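Local coordinates for protein disulfide oxidoreductase (Xylella fastidiosa, PDB 2REM) that probably acts in the periplasm as a thiol-disulfide oxidoreductase of the DsbA type, built on a thioredoxin fold with a CxxC redox centre, at residues H3-Y11 with I178-E186; G69-A77 with V104-L114. All coordinates share one frame; numbering follows the deposited sequence.

Interaction 1: H3-Y11 with I178-E186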
ATOM      1  N   HIS A   3      11.191 -24.018   3.597  1.00 28.75           N
ATOM      2  CA  HIS A   3      12.582 -23.568   3.810  1.00 27.37           C
ATOM      3  C   HIS A   3      12.499 -22.148   4.326  1.00 24.25           C
ATOM      4  O   HIS A   3      11.525 -21.429   4.063  1.00 23.70           O
ATOM      5  CB  HIS A   3      13.378 -23.603   2.495  1.00 28.70           C
ATOM      6  CG  HIS A   3      12.930 -22.567   1.502  1.00 30.22           C
ATOM      7  ND1 HIS A   3      11.957 -22.814   0.559  1.00 34.57           N
ATOM      8  CD2 HIS A   3      13.299 -21.272   1.329  1.00 32.15           C
ATOM      9  CE1 HIS A   3      11.746 -21.718  -0.155  1.00 35.13           C
ATOM     10  NE2 HIS A   3      12.547 -20.767   0.297  1.00 33.42           N
ATOM     11  N   LEU A   4      13.508 -21.739   5.073  1.00 21.92           N
ATOM     12  CA  LEU A   4      13.618 -20.343   5.461  1.00 20.09           C
ATOM     13  C   LEU A   4      13.843 -19.516   4.204  1.00 18.01           C
ATOM     14  O   LEU A   4      14.621 -19.929   3.331  1.00 16.73           O
ATOM     15  CB  LEU A   4      14.784 -20.138   6.433  1.00 20.55           C
ATOM     16  CG  LEU A   4      14.551 -20.859   7.764  1.00 22.46           C
ATOM     17  CD1 LEU A   4      15.862 -20.965   8.521  1.00 24.42           C
ATOM     18  CD2 LEU A   4      13.496 -20.124   8.560  1.00 21.71           C
ATOM     19  N   PRO A   5      13.171 -18.357   4.112  1.00 16.38           N
ATOM     20  CA  PRO A   5      13.368 -17.454   2.987  1.00 16.32           C
ATOM     21  C   PRO A   5      14.849 -17.183   2.750  1.00 16.58           C
ATOM     22  O   PRO A   5      15.620 -17.015   3.711  1.00 17.34           O
ATOM     23  CB  PRO A   5      12.692 -16.170   3.458  1.00 14.90           C
ATOM     24  CG  PRO A   5      11.569 -16.684   4.319  1.00 15.31           C
ATOM     25  CD  PRO A   5      12.198 -17.820   5.078  1.00 16.59           C
ATOM     26  N   VAL A   6      15.203 -17.124   1.471  1.00 16.91           N
ATOM     27  CA  VAL A   6      16.572 -16.980   0.976  1.00 17.93           C
ATOM     28  C   VAL A   6      16.578 -15.716   0.150  1.00 16.35           C
ATOM     29  O   VAL A   6      15.681 -15.514  -0.675  1.00 15.56           O
ATOM     30  CB  VAL A   6      16.921 -18.163   0.025  1.00 19.03           C
ATOM     31  CG1 VAL A   6      18.300 -17.970  -0.685  1.00 21.94           C
ATOM     32  CG2 VAL A   6      16.865 -19.483   0.789  1.00 22.79           C
ATOM     33  N   VAL A   7      17.578 -14.871   0.368  1.00 15.53           N
ATOM     34  CA  VAL A   7      17.726 -13.666  -0.434  1.00 15.29           C
ATOM     35  C   VAL A   7      17.863 -14.074  -1.894  1.00 15.92           C
ATOM     36  O   VAL A   7      18.442 -15.121  -2.209  1.00 16.18           O
ATOM     37  CB  VAL A   7      18.962 -12.843   0.001  1.00 15.75           C
ATOM     38  CG1 VAL A   7      20.236 -13.480  -0.494  1.00 15.26           C
ATOM     39  CG2 VAL A   7      18.846 -11.408  -0.483  1.00 14.94           C
ATOM     40  N   GLY A   8      17.316 -13.247  -2.775  1.00 15.90           N
ATOM     41  CA  GLY A   8      17.307 -13.536  -4.181  1.00 17.76           C
ATOM     42  C   GLY A   8      16.281 -14.567  -4.626  1.00 19.36           C
ATOM     43  O   GLY A   8      16.067 -14.707  -5.817  1.00 21.80           O
ATOM     44  N   GLU A   9      15.667 -15.308  -3.701  1.00 19.28           N
ATOM     45  CA  GLU A   9      14.581 -16.240  -4.065  1.00 20.15           C
ATOM     46  C   GLU A   9      13.283 -15.746  -3.486  1.00 17.64           C
ATOM     47  O   GLU A   9      12.292 -15.600  -4.188  1.00 17.72           O
ATOM     48  CB  GLU A   9      14.807 -17.673  -3.533  1.00 20.68           C
ATOM     49  CG  GLU A   9      16.116 -18.315  -3.831  1.00 25.36           C
ATOM     50  CD  GLU A   9      16.164 -19.746  -3.297  1.00 27.90           C
ATOM     51  OE1 GLU A   9      15.195 -20.142  -2.585  1.00 34.80           O
ATOM     52  OE2 GLU A   9      17.151 -20.466  -3.584  1.00 34.90           O
ATOM     53  N   ASP A  10      13.300 -15.467  -2.186  1.00 15.81           N
ATOM     54  CA  ASP A  10      12.093 -15.136  -1.449  1.00 14.97           C
ATOM     55  C   ASP A  10      11.974 -13.656  -1.128  1.00 13.68           C
ATOM     56  O   ASP A  10      10.894 -13.165  -0.841  1.00 13.33           O
ATOM     57  CB  ASP A  10      12.045 -15.978  -0.183  1.00 14.59           C
ATOM     58  CG  ASP A  10      12.128 -17.452  -0.490  1.00 16.24           C
ATOM     59  OD1 ASP A  10      11.195 -17.965  -1.129  1.00 19.10           O
ATOM     60  OD2 ASP A  10      13.137 -18.090  -0.139  1.00 16.42           O
ATOM     61  N   TYR A  11      13.101 -12.956  -1.145  1.00 13.26           N
ATOM     62  CA  TYR A  11      13.085 -11.525  -0.928  1.00 12.94           C
ATOM     63  C   TYR A  11      14.384 -10.996  -1.519  1.00 13.04           C
ATOM     64  O   TYR A  11      15.313 -11.758  -1.745  1.00 13.16           O
ATOM     65  CB  TYR A  11      12.966 -11.160   0.579  1.00 11.96           C
ATOM     66  CG  TYR A  11      14.179 -11.595   1.392  1.00 14.01           C
ATOM     67  CD1 TYR A  11      15.288 -10.736   1.557  1.00 13.43           C
ATOM     68  CD2 TYR A  11      14.240 -12.868   1.974  1.00 13.60           C
ATOM     69  CE1 TYR A  11      16.410 -11.147   2.290  1.00 13.19           C
ATOM     70  CE2 TYR A  11      15.359 -13.275   2.705  1.00 14.69           C
ATOM     71  CZ  TYR A  11      16.435 -12.408   2.850  1.00 14.52           C
ATOM     72  OH  TYR A  11      17.551 -12.800   3.559  1.00 15.81           O
ATOM     73  N   ILE A 178       6.980 -15.153   4.262  1.00 14.57           N
ATOM     74  CA  ILE A 178       8.312 -14.564   4.091  1.00 14.10           C
ATOM     75  C   ILE A 178       8.357 -13.272   4.899  1.00 13.61           C
ATOM     76  O   ILE A 178       9.375 -12.948   5.523  1.00 14.25           O
ATOM     77  CB  ILE A 178       8.627 -14.281   2.595  1.00 13.13           C
ATOM     78  CG1 ILE A 178       8.708 -15.579   1.785  1.00 15.63           C
ATOM     79  CG2 ILE A 178       9.901 -13.404   2.419  1.00 13.33           C
ATOM     80  CD1 ILE A 178       8.456 -15.319   0.292  1.00 13.96           C
ATOM     81  N   THR A 179       7.252 -12.536   4.879  1.00 13.00           N
ATOM     82  CA  THR A 179       7.146 -11.302   5.645  1.00 12.88           C
ATOM     83  C   THR A 179       7.326 -11.610   7.132  1.00 13.31           C
ATOM     84  O   THR A 179       8.083 -10.919   7.820  1.00 12.78           O
ATOM     85  CB  THR A 179       5.798 -10.607   5.417  1.00 12.61           C
ATOM     86  OG1 THR A 179       5.640 -10.352   4.027  1.00 13.61           O
ATOM     87  CG2 THR A 179       5.726  -9.288   6.181  1.00 13.64           C
ATOM     88  N   ASP A 180       6.639 -12.645   7.615  1.00 13.62           N
ATOM     89  CA  ASP A 180       6.771 -13.096   9.011  1.00 15.29           C
ATOM     90  C   ASP A 180       8.220 -13.367   9.363  1.00 15.99           C
ATOM     91  O   ASP A 180       8.714 -12.915  10.397  1.00 16.10           O
ATOM     92  CB  ASP A 180       5.959 -14.366   9.266  1.00 16.77           C
ATOM     93  CG  ASP A 180       4.486 -14.105   9.334  1.00 18.72           C
ATOM     94  OD1 ASP A 180       4.089 -12.941   9.510  1.00 18.33           O
ATOM     95  OD2 ASP A 180       3.730 -15.080   9.219  1.00 21.94           O
ATOM     96  N   TYR A 181       8.895 -14.131   8.507  1.00 16.03           N
ATOM     97  CA  TYR A 181      10.316 -14.428   8.712  1.00 16.71           C
ATOM     98  C   TYR A 181      11.150 -13.142   8.831  1.00 15.80           C
ATOM     99  O   TYR A 181      11.980 -13.022   9.742  1.00 15.24           O
ATOM    100  CB  TYR A 181      10.867 -15.331   7.580  1.00 16.80           C
ATOM    101  CG  TYR A 181      12.374 -15.305   7.486  1.00 16.81           C
ATOM    102  CD1 TYR A 181      13.019 -14.422   6.631  1.00 15.12           C
ATOM    103  CD2 TYR A 181      13.154 -16.135   8.297  1.00 17.69           C
ATOM    104  CE1 TYR A 181      14.409 -14.383   6.553  1.00 16.26           C
ATOM    105  CE2 TYR A 181      14.532 -16.097   8.241  1.00 19.21           C
ATOM    106  CZ  TYR A 181      15.151 -15.210   7.358  1.00 17.80           C
ATOM    107  OH  TYR A 181      16.520 -15.161   7.280  1.00 18.49           O
ATOM    108  N   LEU A 182      10.939 -12.210   7.900  1.00 14.03           N
ATOM    109  CA  LEU A 182      11.704 -10.952   7.866  1.00 14.48           C
ATOM    110  C   LEU A 182      11.370 -10.075   9.059  1.00 14.60           C
ATOM    111  O   LEU A 182      12.263  -9.433   9.619  1.00 14.45           O
ATOM    112  CB  LEU A 182      11.431 -10.153   6.586  1.00 13.58           C
ATOM    113  CG  LEU A 182      11.876 -10.773   5.257  1.00 13.69           C
ATOM    114  CD1 LEU A 182      11.273  -9.950   4.121  1.00 11.63           C
ATOM    115  CD2 LEU A 182      13.409 -10.802   5.191  1.00 13.94           C
ATOM    116  N   VAL A 183      10.087 -10.027   9.422  1.00 13.39           N
ATOM    117  CA  VAL A 183       9.673  -9.264  10.609  1.00 13.65           C
ATOM    118  C   VAL A 183      10.295  -9.861  11.874  1.00 15.00           C
ATOM    119  O   VAL A 183      10.841  -9.144  12.704  1.00 15.42           O
ATOM    120  CB  VAL A 183       8.146  -9.184  10.759  1.00 13.27           C
ATOM    121  CG1 VAL A 183       7.789  -8.733  12.188  1.00 15.65           C
ATOM    122  CG2 VAL A 183       7.529  -8.231   9.700  1.00 11.65           C
ATOM    123  N   SER A 184      10.245 -11.181  12.017  1.00 15.03           N
ATOM    124  CA  SER A 184      10.869 -11.819  13.178  1.00 16.83           C
ATOM    125  C   SER A 184      12.368 -11.601  13.223  1.00 16.73           C
ATOM    126  O   SER A 184      12.964 -11.448  14.309  1.00 16.87           O
ATOM    127  CB  SER A 184      10.566 -13.304  13.180  1.00 17.45           C
ATOM    128  OG  SER A 184       9.188 -13.472  13.425  1.00 20.15           O
ATOM    129  N   ARG A 185      12.978 -11.615  12.046  1.00 15.59           N
ATOM    130  CA  ARG A 185      14.417 -11.438  11.950  1.00 17.35           C
ATOM    131  C   ARG A 185      14.819 -10.007  12.346  1.00 16.80           C
ATOM    132  O   ARG A 185      15.795  -9.827  13.045  1.00 16.82           O
ATOM    133  CB  ARG A 185      14.922 -11.789  10.557  1.00 16.11           C
ATOM    134  CG  ARG A 185      16.435 -11.894  10.500  1.00 19.74           C
ATOM    135  CD  ARG A 185      16.928 -12.244   9.144  1.00 19.55           C
ATOM    136  NE  ARG A 185      16.552 -11.261   8.137  1.00 19.37           N
ATOM    137  CZ  ARG A 185      17.043 -11.275   6.903  1.00 22.31           C
ATOM    138  NH1 ARG A 185      17.939 -12.205   6.571  1.00 21.65           N
ATOM    139  NH2 ARG A 185      16.664 -10.367   6.014  1.00 21.01           N
ATOM    140  N   GLU A 186      14.049  -9.015  11.907  1.00 16.69           N
ATOM    141  CA  GLU A 186      14.225  -7.630  12.358  1.00 17.32           C
ATOM    142  C   GLU A 186      14.045  -7.508  13.859  1.00 18.81           C
ATOM    143  O   GLU A 186      14.827  -6.823  14.541  1.00 18.73           O
ATOM    144  CB  GLU A 186      13.238  -6.693  11.663  1.00 16.91           C
ATOM    145  CG  GLU A 186      13.500  -6.561  10.170  1.00 18.03           C
ATOM    146  CD  GLU A 186      14.956  -6.172   9.888  1.00 22.54           C
ATOM    147  OE1 GLU A 186      15.756  -7.047   9.491  1.00 22.74           O
ATOM    148  OE2 GLU A 186      15.296  -4.991  10.075  1.00 25.44           O
TER
HETATM  149  O   HOH W   1      17.290 -15.204   4.677  1.00 19.43           O
HETATM  150  O   HOH W   2      19.286 -10.528   4.133  1.00 23.59           O

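Interaction 2: G69-A77 with V104-L114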
ATOM      1  N   GLY A  69       0.414   6.251 -15.648  1.00 21.19           N
ATOM      2  CA  GLY A  69      -0.841   5.883 -16.293  1.00 21.70           C
ATOM      3  C   GLY A  69      -2.020   5.762 -15.335  1.00 20.05           C
ATOM      4  O   GLY A  69      -2.290   6.664 -14.524  1.00 18.58           O
ATOM      5  N   VAL A  70      -2.727   4.634 -15.427  1.00 19.02           N
ATOM      6  CA  VAL A  70      -3.964   4.442 -14.676  1.00 17.78           C
ATOM      7  C   VAL A  70      -3.738   4.350 -13.176  1.00 15.61           C
ATOM      8  O   VAL A  70      -4.652   4.590 -12.397  1.00 15.37           O
ATOM      9  CB  VAL A  70      -4.774   3.194 -15.157  1.00 17.99           C
ATOM     10  CG1 VAL A  70      -5.180   3.345 -16.629  1.00 19.66           C
ATOM     11  CG2 VAL A  70      -3.991   1.898 -14.925  1.00 19.69           C
ATOM     12  N   TRP A  71      -2.526   3.968 -12.769  1.00 14.61           N
ATOM     13  CA  TRP A  71      -2.229   3.789 -11.355  1.00 13.16           C
ATOM     14  C   TRP A  71      -2.349   5.104 -10.597  1.00 12.77           C
ATOM     15  O   TRP A  71      -2.755   5.118  -9.444  1.00 11.33           O
ATOM     16  CB  TRP A  71      -0.798   3.268 -11.193  1.00 13.88           C
ATOM     17  CG  TRP A  71      -0.555   1.932 -11.844  1.00 15.44           C
ATOM     18  CD1 TRP A  71      -0.297   1.673 -13.169  1.00 17.30           C
ATOM     19  CD2 TRP A  71      -0.564   0.670 -11.181  1.00 15.70           C
ATOM     20  NE1 TRP A  71      -0.104   0.312 -13.357  1.00 17.28           N
ATOM     21  CE2 TRP A  71      -0.275  -0.321 -12.149  1.00 15.53           C
ATOM     22  CE3 TRP A  71      -0.757   0.280  -9.847  1.00 13.20           C
ATOM     23  CZ2 TRP A  71      -0.186  -1.675 -11.822  1.00 16.48           C
ATOM     24  CZ3 TRP A  71      -0.660  -1.056  -9.529  1.00 14.24           C
ATOM     25  CH2 TRP A  71      -0.384  -2.018 -10.510  1.00 15.55           C
ATOM     26  N   ASP A  72      -1.962   6.202 -11.246  1.00 13.66           N
ATOM     27  CA  ASP A  72      -1.719   7.452 -10.511  1.00 14.30           C
ATOM     28  C   ASP A  72      -2.975   8.094  -9.936  1.00 12.61           C
ATOM     29  O   ASP A  72      -2.959   8.464  -8.772  1.00 12.53           O
ATOM     30  CB  ASP A  72      -0.903   8.447 -11.340  1.00 15.45           C
ATOM     31  CG  ASP A  72       0.536   8.028 -11.486  1.00 17.38           C
ATOM     32  OD1 ASP A  72       0.914   6.942 -11.007  1.00 18.68           O
ATOM     33  OD2 ASP A  72       1.301   8.802 -12.080  1.00 21.16           O
ATOM     34  N   PRO A  73      -4.065   8.220 -10.733  1.00 13.28           N
ATOM     35  CA  PRO A  73      -5.311   8.703 -10.151  1.00 12.60           C
ATOM     36  C   PRO A  73      -5.743   7.902  -8.933  1.00 11.33           C
ATOM     37  O   PRO A  73      -6.231   8.476  -7.941  1.00 11.08           O
ATOM     38  CB  PRO A  73      -6.328   8.528 -11.293  1.00 13.49           C
ATOM     39  CG  PRO A  73      -5.538   8.656 -12.518  1.00 15.65           C
ATOM     40  CD  PRO A  73      -4.206   7.999 -12.194  1.00 14.53           C
ATOM     41  N   PHE A  74      -5.542   6.582  -8.982  1.00 10.83           N
ATOM     42  CA  PHE A  74      -5.950   5.755  -7.858  1.00 10.55           C
ATOM     43  C   PHE A  74      -5.014   5.836  -6.679  1.00  9.72           C
ATOM     44  O   PHE A  74      -5.433   5.650  -5.527  1.00 10.02           O
ATOM     45  CB  PHE A  74      -6.173   4.317  -8.309  1.00 10.47           C
ATOM     46  CG  PHE A  74      -7.402   4.171  -9.094  1.00 10.24           C
ATOM     47  CD1 PHE A  74      -8.635   4.141  -8.442  1.00 10.54           C
ATOM     48  CD2 PHE A  74      -7.363   4.145 -10.488  1.00 10.88           C
ATOM     49  CE1 PHE A  74      -9.829   4.031  -9.163  1.00 10.80           C
ATOM     50  CE2 PHE A  74      -8.555   4.036 -11.212  1.00 11.89           C
ATOM     51  CZ  PHE A  74      -9.795   3.986 -10.520  1.00 12.40           C
ATOM     52  N   ALA A  75      -3.743   6.116  -6.961  1.00  9.93           N
ATOM     53  CA  ALA A  75      -2.816   6.402  -5.876  1.00 10.08           C
ATOM     54  C   ALA A  75      -3.291   7.668  -5.178  1.00 10.15           C
ATOM     55  O   ALA A  75      -3.306   7.762  -3.960  1.00  9.96           O
ATOM     56  CB  ALA A  75      -1.415   6.625  -6.410  1.00  9.98           C
ATOM     57  N   ARG A  76      -3.617   8.676  -5.979  1.00 10.98           N
ATOM     58  CA  ARG A  76      -4.063   9.936  -5.447  1.00 12.14           C
ATOM     59  C   ARG A  76      -5.410   9.787  -4.714  1.00 11.60           C
ATOM     60  O   ARG A  76      -5.617  10.412  -3.671  1.00 13.19           O
ATOM     61  CB  ARG A  76      -4.099  10.975  -6.583  1.00 13.09           C
ATOM     62  CG  ARG A  76      -3.845  12.371  -6.140  1.00 16.34           C
ATOM     63  CD  ARG A  76      -3.754  13.301  -7.357  1.00 16.07           C
ATOM     64  NE  ARG A  76      -2.490  13.174  -8.072  1.00 15.98           N
ATOM     65  CZ  ARG A  76      -1.342  13.755  -7.733  1.00 18.54           C
ATOM     66  NH1 ARG A  76      -0.280  13.558  -8.513  1.00 16.39           N
ATOM     67  NH2 ARG A  76      -1.245  14.541  -6.633  1.00 19.29           N
ATOM     68  N   ALA A  77      -6.301   8.952  -5.255  1.00 11.29           N
ATOM     69  CA  ALA A  77      -7.559   8.616  -4.604  1.00 11.00           C
ATOM     70  C   ALA A  77      -7.290   8.067  -3.200  1.00 10.44           C
ATOM     71  O   ALA A  77      -7.862   8.526  -2.236  1.00  9.60           O
ATOM     72  CB  ALA A  77      -8.336   7.592  -5.402  1.00 10.35           C
ATOM     73  N   VAL A 104     -16.637   2.004 -10.510  1.00 17.41           N
ATOM     74  CA  VAL A 104     -15.615   3.027 -10.652  1.00 16.77           C
ATOM     75  C   VAL A 104     -14.730   2.500 -11.793  1.00 17.90           C
ATOM     76  O   VAL A 104     -14.229   1.380 -11.714  1.00 17.38           O
ATOM     77  CB  VAL A 104     -14.798   3.234  -9.329  1.00 15.98           C
ATOM     78  CG1 VAL A 104     -13.566   4.142  -9.551  1.00 14.24           C
ATOM     79  CG2 VAL A 104     -15.678   3.840  -8.221  1.00 15.68           C
ATOM     80  N   PRO A 105     -14.549   3.303 -12.855  1.00 18.66           N
ATOM     81  CA  PRO A 105     -13.754   2.857 -14.004  1.00 20.43           C
ATOM     82  C   PRO A 105     -12.244   2.940 -13.735  1.00 20.75           C
ATOM     83  O   PRO A 105     -11.792   3.748 -12.927  1.00 19.90           O
ATOM     84  CB  PRO A 105     -14.157   3.838 -15.103  1.00 21.44           C
ATOM     85  CG  PRO A 105     -14.465   5.126 -14.352  1.00 20.69           C
ATOM     86  CD  PRO A 105     -15.073   4.671 -13.028  1.00 19.05           C
ATOM     87  N   ILE A 106     -11.466   2.090 -14.380  1.00 22.61           N
ATOM     88  CA  ILE A 106     -10.012   2.216 -14.296  1.00 22.90           C
ATOM     89  C   ILE A 106      -9.569   3.305 -15.288  1.00 24.00           C
ATOM     90  O   ILE A 106      -8.901   4.278 -14.915  1.00 23.52           O
ATOM     91  CB  ILE A 106      -9.307   0.867 -14.524  1.00 23.86           C
ATOM     92  CG1 ILE A 106      -9.489  -0.029 -13.292  1.00 23.95           C
ATOM     93  CG2 ILE A 106      -7.804   1.065 -14.785  1.00 23.51           C
ATOM     94  CD1 ILE A 106      -9.137  -1.487 -13.513  1.00 26.07           C
ATOM     95  N   GLN A 107     -10.007   3.171 -16.536  1.00 25.95           N
ATOM     96  CA  GLN A 107      -9.598   4.090 -17.583  1.00 28.37           C
ATOM     97  C   GLN A 107     -10.265   5.437 -17.410  1.00 28.09           C
ATOM     98  O   GLN A 107     -11.463   5.512 -17.151  1.00 27.53           O
ATOM     99  CB  GLN A 107      -9.893   3.510 -18.971  1.00 30.24           C
ATOM    100  CG  GLN A 107      -9.215   2.158 -19.223  1.00 33.61           C
ATOM    101  CD  GLN A 107      -7.689   2.212 -19.162  1.00 36.60           C
ATOM    102  OE1 GLN A 107      -7.045   1.331 -18.580  1.00 36.89           O
ATOM    103  NE2 GLN A 107      -7.104   3.238 -19.774  1.00 39.53           N
ATOM    104  N   ASN A 108      -9.446   6.484 -17.501  1.00 28.63           N
ATOM    105  CA  ASN A 108      -9.887   7.878 -17.531  1.00 29.06           C
ATOM    106  C   ASN A 108     -10.719   8.260 -16.328  1.00 27.05           C
ATOM    107  O   ASN A 108     -11.553   9.160 -16.411  1.00 27.38           O
ATOM    108  CB  ASN A 108     -10.659   8.201 -18.812  1.00 31.36           C
ATOM    109  CG  ASN A 108      -9.835   7.977 -20.071  1.00 35.56           C
ATOM    110  OD1 ASN A 108      -8.620   8.245 -20.113  1.00 38.31           O
ATOM    111  ND2 ASN A 108     -10.492   7.471 -21.104  1.00 37.87           N
ATOM    112  N   VAL A 109     -10.501   7.566 -15.215  1.00 24.68           N
ATOM    113  CA  VAL A 109     -11.167   7.947 -13.985  1.00 23.13           C
ATOM    114  C   VAL A 109     -10.698   9.343 -13.595  1.00 22.70           C
ATOM    115  O   VAL A 109      -9.533   9.710 -13.785  1.00 22.97           O
ATOM    116  CB  VAL A 109     -10.878   6.964 -12.828  1.00 21.63           C
ATOM    117  CG1 VAL A 109      -9.514   7.232 -12.240  1.00 21.12           C
ATOM    118  CG2 VAL A 109     -11.971   7.066 -11.771  1.00 20.79           C
ATOM    119  N   GLY A 110     -11.616  10.127 -13.058  1.00 22.18           N
ATOM    120  CA  GLY A 110     -11.277  11.455 -12.613  1.00 21.34           C
ATOM    121  C   GLY A 110     -11.870  11.785 -11.259  1.00 20.46           C
ATOM    122  O   GLY A 110     -12.629  10.988 -10.684  1.00 18.70           O
ATOM    123  N   PRO A 111     -11.556  12.988 -10.763  1.00 20.25           N
ATOM    124  CA  PRO A 111     -12.004  13.443  -9.479  1.00 20.17           C
ATOM    125  C   PRO A 111     -13.521  13.425  -9.393  1.00 20.76           C
ATOM    126  O   PRO A 111     -14.038  13.291  -8.307  1.00 20.44           O
ATOM    127  CB  PRO A 111     -11.465  14.891  -9.394  1.00 21.14           C
ATOM    128  CG  PRO A 111     -11.178  15.275 -10.807  1.00 22.38           C
ATOM    129  CD  PRO A 111     -10.751  14.009 -11.464  1.00 21.60           C
ATOM    130  N   ASP A 112     -14.252  13.528 -10.502  1.00 22.04           N
ATOM    131  CA  ASP A 112     -15.705  13.471 -10.298  1.00 23.60           C
ATOM    132  C   ASP A 112     -16.315  12.082 -10.096  1.00 22.50           C
ATOM    133  O   ASP A 112     -17.230  11.954  -9.290  1.00 23.11           O
ATOM    134  CB  ASP A 112     -16.535  14.441 -11.163  1.00 26.25           C
ATOM    135  CG  ASP A 112     -16.383  14.218 -12.635  1.00 31.08           C
ATOM    136  OD1 ASP A 112     -15.995  15.197 -13.330  1.00 35.36           O
ATOM    137  OD2 ASP A 112     -16.679  13.091 -13.094  1.00 35.72           O
ATOM    138  N   GLU A 113     -15.800  11.054 -10.765  1.00 20.67           N
ATOM    139  CA  GLU A 113     -16.186   9.687 -10.435  1.00 20.92           C
ATOM    140  C   GLU A 113     -15.719   9.427  -9.002  1.00 18.31           C
ATOM    141  O   GLU A 113     -16.400   8.774  -8.241  1.00 18.34           O
ATOM    142  CB  GLU A 113     -15.503   8.659 -11.330  1.00 21.14           C
ATOM    143  CG  GLU A 113     -16.100   8.480 -12.720  1.00 25.29           C
ATOM    144  CD  GLU A 113     -15.361   9.275 -13.778  1.00 30.43           C
ATOM    145  OE1 GLU A 113     -14.350   9.947 -13.456  1.00 31.21           O
ATOM    146  OE2 GLU A 113     -15.806   9.228 -14.940  1.00 33.98           O
ATOM    147  N   LEU A 114     -14.538   9.929  -8.658  1.00 15.92           N
ATOM    148  CA  LEU A 114     -13.978   9.604  -7.358  1.00 14.32           C
ATOM    149  C   LEU A 114     -14.752  10.324  -6.276  1.00 13.39           C
ATOM    150  O   LEU A 114     -15.038   9.751  -5.225  1.00 13.45           O
ATOM    151  CB  LEU A 114     -12.486   9.914  -7.292  1.00 13.99           C
ATOM    152  CG  LEU A 114     -11.591   9.002  -8.166  1.00 14.55           C
ATOM    153  CD1 LEU A 114     -10.168   9.535  -8.164  1.00 10.21           C
ATOM    154  CD2 LEU A 114     -11.659   7.537  -7.665  1.00 14.19           C
TER
HETATM  155  O   HOH W   3      -6.974   5.791 -13.709  1.00 22.70           O

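Interaction 1: H3-Y11 with I178-E186
Pro5 is the bump and Tyr181 the flat surface it presses on, where the N-terminal arm lies against the C-terminal helix of the thioredoxin fold: its CD sits over one face of the phenol ring, 3.8 Å from the ring centroid and 24° off the normal, a CH-pi contact. Leu4 adds CD2 beside Tyr181 CD2 at 4.0 Å. From the other segment a second projection answers. Leu182 sends CD2 over the centre of the Tyr11 ring, only 6° off its normal, and CA of Val7 backs the opposite face. With chi1 at 65°, Tyr11 holds its ring between its own backbone N and carbonyl carbon, its hydroxyl end meeting Arg185, which comes from the opposite direction and brings NH1 to 3.1 Å from Tyr11 OH. Ile178 lies between Pro5, whose CG is near its CG1, and Asp10, whose CB is 3.7 Å from Ile178 CD1. Asp10 also braces the loop from within, its OD2 accepting from both His3 NE2 and Val6 N. The chemistry implies largely apolar packing, with polar groups gathered at the phenol ends, where a water joins both hydroxyls to Pro5 O, lying 2.7 Å from Tyr11 OH and from Tyr181 OH.

Interaction 2: G69-A77 with V104-L114
Phe74 enters the bend of segment 104-114 ring edge first. Its CG stands anti to the carbonyl carbon (chi1 -73°), beside the backbone N. At the ring edge, CZ lies 3.1 Å from Pro105 O. CE1 meets Val104 CG1 at 3.8 Å, also near the ring plane. Pro105 O is buried here without a hydrogen-bonding partner, and the aromatic edge, with its slightly positive hydrogens, probably eases that cost. Val109 crosses the ring obliquely: chi1 of 79° sets CG1 between its own backbone N and carbonyl carbon, where it meets both Phe74 CE2, at 3.5 Å, and Pro73 CB, at 3.6 Å. A type II turn from Ile106 to Val109 shapes this wall. At its start Val70 CB meets Ile106 CG2, while Gln107, bent at chi2 (-61°), curls back to lay its amide beside Val70 CG1. One water bridges Val70 O and Ile106 O. Farther along, Leu114 CD1 packs on Ala77 CB at 3.8 Å. Within the helical region that DsbA proteins insert into the thioredoxin fold, the contact joins the first turns of helix 71-83 to the lead-in of helix 111-119, with Ile98 of helix 87-101 touching Phe74 and Ile106, and Phe128 and Phe132 of helix 125-132 against Leu114.

Long-range contacts can be read as nested closures, and this chain offers a simple case. From the N terminus, segment 3-11 leads into the edge strand 11-13 and is met by helix 172-190 near the other end of the chain, so interaction 1 closes a loop of 166 residues holding most of the fold. Inside that loop, after strand 58-64, segment 69-77 begins the helical part, and interaction 2 closes a loop of 26 residues that holds the rest of helix 71-83 and helix 87-101. The loops nest without crossing. The centres of interactions 1 and 2 are about 34 Å apart, on opposite sides of the chain's centre. Interaction 1 ties the two chain ends together beside the sheet, whereas interaction 2 joins helix 71-83 to the approach to helix 111-119 within the helical insertion.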